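Local coordinates for competence damage-inducible protein A (Klebsiella pneumoniae subsp. pneumoniae MGH 78578, PDB 5V01) that is of unknown function but belongs to the CinA family, whose relatives include nicotinamide-nucleotide amidases, so it may have a related hydrolytic role, at residues Gly30-Thr35 with Gly104-Ile109; Gln93-Gly98 with Ala108-Gly113. One frame throughout, in Å; residues are numbered along the deposited sequence.

Interaction 1: Gly30-Thr35 with Gly104-Ile109; sequences GWRLTT and GADIAI
Arg32 and Asp106 meet where two neighbouring strands begin, through an exchange of backbone and carboxylate bonds. Asp106 OD2 accepts Arg32 N over 2.9 Å through its anti lone pair, the one directed away from OD1. In return Arg32 O takes two donors: Asp106 N, tilted from the carbonyl plane, and Ile107 N, which lies in it at 3.1 Å. Asp106 CG stands anti to its carbonyl carbon (chi1 -58°), which carries OD2 to Arg32 N, while OD1 forms a salt bridge with Arg136. The Arg32 guanidinium leads away to Asp59.

From there a regular parallel ladder sets in. Ile107 O receives Thr34 N at 2.9 Å, and Thr34 O receives Ile109 N in its carbonyl plane, joining 33-37 to 107-113, the middle strand of a mixed five-stranded sheet with helices on both faces. CA-H...O contacts from Leu33, Ala108 and Thr35 accompany these bonds.

Apolar contacts divide between the two faces. On one, Leu33 CD1 lies 3.7 Å from Ile107 CG2 and also reaches Ile109 CG1; nearer the start of the strands, Ile107 CD1 comes obliquely to Trp31 CE3 at 3.7 Å. Helix 150-169 covers this group through Leu165 and Leu169. On the other face, which helix 89-103 covers, Thr34 CG2 sits 3.7 Å from both Ala105 CB and Ala108 CB, its OG1 turned to Thr60 O.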
# COMPACT_ATOMS: atom_id res chain seq x y z
N GLY A 30 -15.73 -2.03 16.84
CA GLY A 30 -14.56 -2.83 17.16
C GLY A 30 -14.16 -3.68 15.99
O GLY A 30 -13.64 -4.77 16.18
N TRP A 31 -14.37 -3.16 14.77
CA TRP A 31 -14.00 -3.88 13.54
C TRP A 31 -12.71 -3.35 12.94
O TRP A 31 -12.40 -2.17 13.07
CB TRP A 31 -15.10 -3.81 12.49
CG TRP A 31 -16.39 -4.51 12.87
CD1 TRP A 31 -16.58 -5.36 13.89
CD2 TRP A 31 -17.65 -4.38 12.21
NE1 TRP A 31 -17.90 -5.78 13.92
CE2 TRP A 31 -18.57 -5.19 12.89
CE3 TRP A 31 -18.08 -3.66 11.09
CZ2 TRP A 31 -19.90 -5.30 12.50
CZ3 TRP A 31 -19.41 -3.76 10.70
CH2 TRP A 31 -20.30 -4.58 11.40
N ARG A 32 -11.99 -4.24 12.26
CA ARG A 32 -10.74 -3.90 11.62
C ARG A 32 -10.83 -4.19 10.14
O ARG A 32 -11.44 -5.18 9.71
CB ARG A 32 -9.58 -4.68 12.26
CG ARG A 32 -9.43 -4.33 13.72
CD ARG A 32 -8.18 -4.91 14.33
NE ARG A 32 -6.98 -4.21 13.89
CZ ARG A 32 -6.58 -3.01 14.33
NH1 ARG A 32 -7.26 -2.33 15.25
NH2 ARG A 32 -5.45 -2.50 13.85
N LEU A 33 -10.23 -3.30 9.37
CA LEU A 33 -10.25 -3.29 7.92
C LEU A 33 -8.86 -3.63 7.39
O LEU A 33 -7.86 -3.23 7.99
CB LEU A 33 -10.62 -1.87 7.48
CG LEU A 33 -10.61 -1.54 5.99
CD1 LEU A 33 -11.66 -2.33 5.21
CD2 LEU A 33 -10.83 -0.03 5.82
N THR A 34 -8.80 -4.28 6.23
CA THR A 34 -7.55 -4.55 5.50
C THR A 34 -7.83 -4.34 4.01
O THR A 34 -8.98 -4.36 3.57
CB THR A 34 -7.04 -5.95 5.79
OG1 THR A 34 -5.75 -6.10 5.25
CG2 THR A 34 -7.92 -7.02 5.23
N THR A 35 -6.76 -4.11 3.25
CA THR A 35 -6.89 -3.77 1.84
C THR A 35 -5.89 -4.49 0.96
O THR A 35 -4.73 -4.71 1.37
CB THR A 35 -6.74 -2.26 1.59
OG1 THR A 35 -5.47 -1.79 2.05
CG2 THR A 35 -7.85 -1.48 2.23
N GLY A 104 -6.17 -11.14 9.34
CA GLY A 104 -7.06 -11.52 10.45
C GLY A 104 -8.12 -10.47 10.73
O GLY A 104 -8.59 -10.32 11.86
N ALA A 105 -8.49 -9.74 9.68
CA ALA A 105 -9.37 -8.60 9.78
C ALA A 105 -10.84 -9.04 9.69
O ALA A 105 -11.15 -10.18 9.39
CB ALA A 105 -9.05 -7.62 8.66
N ASP A 106 -11.72 -8.09 9.98
CA ASP A 106 -13.16 -8.31 9.84
C ASP A 106 -13.67 -7.98 8.43
O ASP A 106 -14.64 -8.60 7.94
CB ASP A 106 -13.90 -7.45 10.86
CG ASP A 106 -13.49 -7.74 12.27
OD1 ASP A 106 -13.94 -8.78 12.77
OD2 ASP A 106 -12.74 -6.93 12.88
N ILE A 107 -13.07 -6.96 7.81
CA ILE A 107 -13.48 -6.48 6.50
C ILE A 107 -12.26 -6.34 5.62
O ILE A 107 -11.25 -5.79 6.05
CB ILE A 107 -14.22 -5.13 6.58
CG1 ILE A 107 -15.49 -5.27 7.43
CG2 ILE A 107 -14.55 -4.61 5.18
CD1 ILE A 107 -15.97 -3.98 8.05
N ALA A 108 -12.37 -6.81 4.38
CA ALA A 108 -11.32 -6.66 3.36
C ALA A 108 -11.92 -5.98 2.13
O ALA A 108 -13.02 -6.31 1.70
CB ALA A 108 -10.72 -8.02 2.98
N ILE A 109 -11.19 -5.02 1.59
CA ILE A 109 -11.48 -4.46 0.28
C ILE A 109 -10.39 -4.86 -0.67
O ILE A 109 -9.20 -4.71 -0.34
CB ILE A 109 -11.61 -2.94 0.31
CG1 ILE A 109 -12.72 -2.53 1.27
CG2 ILE A 109 -11.84 -2.41 -1.08
CD1 ILE A 109 -12.86 -1.05 1.50

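Interaction 2: Gln93-Gly98 with Ala108-Gly113; sequences QEMSSG and AIAVSG
Ser96 and Ala110 form the closest CA pair between segments 93-98 and 108-113, 5.1 Å apart, a short distance made possible by small residues on both sides. The segment axes approach to 7.1 Å, and their N-to-C directions differ by 143°, so the helix runs roughly against the strand that follows it. Helix 89-103 leads into strand 107-113 as the last leg of a crossover connection from strand 58-64, which passes over 33-37 in the sheet, within a three-layer alpha/beta/alpha fold. The chain leaves the helix at Gly104 and enters the strand after a three-residue link.

Ala110 CB points into the helix, 3.6 Å from Met95 CB and 3.7 Å from Ser96 N. Two residues earlier on the strand, Ala108 CB touches the helix backbone, 3.4 Å from Ser96 O. Met95 extends the contact in the other direction. Its chain is extended at chi2 and bends at chi3 (70°), which brings SD to 4.1 Å from Ser112 CB and CE to 4.0 Å from Val111 O. The same side chain also touches Ala36 on the adjoining strand and Val76 in a loop. Ser112 OG bonds to Ala86 O, just ahead of the helix.

Ser96 OG bonds chiefly back into its own helix, with a further weak bond to Asn134 ND2. With OG between the backbone N and the carbonyl carbon (chi1 76°), it donates to Gln93 O over 2.8 Å, tilted from the carbonyl plane, and that oxygen also accepts Ser97 N.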
# COMPACT_ATOMS: atom_id res chain seq x y z
N GLN A 93 -12.61 -11.29 -5.73
CA GLN A 93 -13.07 -12.19 -4.66
C GLN A 93 -11.89 -12.89 -3.99
O GLN A 93 -11.77 -12.88 -2.76
CB GLN A 93 -14.05 -13.24 -5.19
CG GLN A 93 -15.40 -12.69 -5.54
CD GLN A 93 -16.26 -13.64 -6.32
OE1 GLN A 93 -15.77 -14.49 -7.07
NE2 GLN A 93 -17.56 -13.51 -6.16
N GLU A 94 -11.01 -13.49 -4.80
CA GLU A 94 -9.89 -14.22 -4.23
C GLU A 94 -8.87 -13.30 -3.54
O GLU A 94 -8.31 -13.66 -2.51
CB GLU A 94 -9.22 -15.10 -5.29
CG GLU A 94 -10.11 -16.26 -5.72
CD GLU A 94 -9.44 -17.20 -6.70
OE1 GLU A 94 -8.23 -17.14 -6.84
OE2 GLU A 94 -10.12 -18.02 -7.34
N MET A 95 -8.66 -12.11 -4.11
CA MET A 95 -7.78 -11.12 -3.45
C MET A 95 -8.32 -10.76 -2.07
O MET A 95 -7.56 -10.71 -1.09
CB MET A 95 -7.67 -9.84 -4.28
CG MET A 95 -6.83 -9.96 -5.52
SD MET A 95 -6.83 -8.49 -6.56
CE MET A 95 -5.91 -7.34 -5.56
N SER A 96 -9.64 -10.52 -1.99
CA SER A 96 -10.25 -10.10 -0.73
C SER A 96 -10.14 -11.21 0.31
O SER A 96 -9.85 -10.96 1.46
CB SER A 96 -11.70 -9.64 -0.93
OG SER A 96 -12.61 -10.71 -1.13
N SER A 97 -10.37 -12.46 -0.12
CA SER A 97 -10.23 -13.58 0.80
C SER A 97 -8.79 -13.75 1.29
O SER A 97 -8.57 -14.02 2.49
CB SER A 97 -10.70 -14.88 0.14
OG SER A 97 -12.06 -14.81 -0.18
N GLY A 98 -7.84 -13.61 0.38
CA GLY A 98 -6.45 -13.77 0.74
C GLY A 98 -5.99 -12.73 1.74
O GLY A 98 -5.31 -13.06 2.72
N ALA A 108 -12.37 -6.81 4.38
CA ALA A 108 -11.32 -6.66 3.36
C ALA A 108 -11.92 -5.98 2.13
O ALA A 108 -13.02 -6.31 1.70
CB ALA A 108 -10.72 -8.02 2.98
N ILE A 109 -11.19 -5.02 1.59
CA ILE A 109 -11.48 -4.46 0.28
C ILE A 109 -10.39 -4.86 -0.67
O ILE A 109 -9.20 -4.71 -0.34
CB ILE A 109 -11.61 -2.94 0.31
CG1 ILE A 109 -12.72 -2.53 1.27
CG2 ILE A 109 -11.84 -2.41 -1.08
CD1 ILE A 109 -12.86 -1.05 1.50
N ALA A 110 -10.78 -5.38 -1.83
CA ALA A 110 -9.87 -5.58 -2.95
C ALA A 110 -10.32 -4.75 -4.14
O ALA A 110 -11.51 -4.66 -4.38
CB ALA A 110 -9.76 -7.05 -3.34
N VAL A 111 -9.36 -4.20 -4.86
CA VAL A 111 -9.61 -3.35 -6.03
C VAL A 111 -8.65 -3.80 -7.12
O VAL A 111 -7.46 -3.88 -6.89
CB VAL A 111 -9.39 -1.87 -5.71
CG1 VAL A 111 -9.76 -1.01 -6.90
CG2 VAL A 111 -10.18 -1.44 -4.48
N SER A 112 -9.17 -4.07 -8.31
CA SER A 112 -8.35 -4.44 -9.46
C SER A 112 -8.96 -3.89 -10.72
O SER A 112 -10.13 -4.17 -10.99
CB SER A 112 -8.22 -5.96 -9.53
OG SER A 112 -7.32 -6.33 -10.55
N GLY A 113 -8.19 -3.15 -11.50
CA GLY A 113 -8.70 -2.51 -12.69
C GLY A 113 -7.63 -2.13 -13.68
O GLY A 113 -6.44 -2.44 -13.50

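Interactions 1 and 2 both use strand 107-113, and their centres are 12 Å apart. Interaction 1 pairs the strand side by side with 33-37, whereas interaction 2 places helix 89-103 over the face from which Ala108, Ala110 and Ser112 project. Ala108 touches partners in both contacts, while Ile109 serves interaction 1 and points away from helix 89-103, on the face covered by helices 150-169 and 43-50. Interaction 2 lies nearer the middle of the molecule, about 6 Å from the chain centre against about 12 Å for interaction 1. The Trp31 side chain is about 9 Å from a bound sodium ion and the Ser112 side chain about 14 Å from one, too far for either to be a ligand.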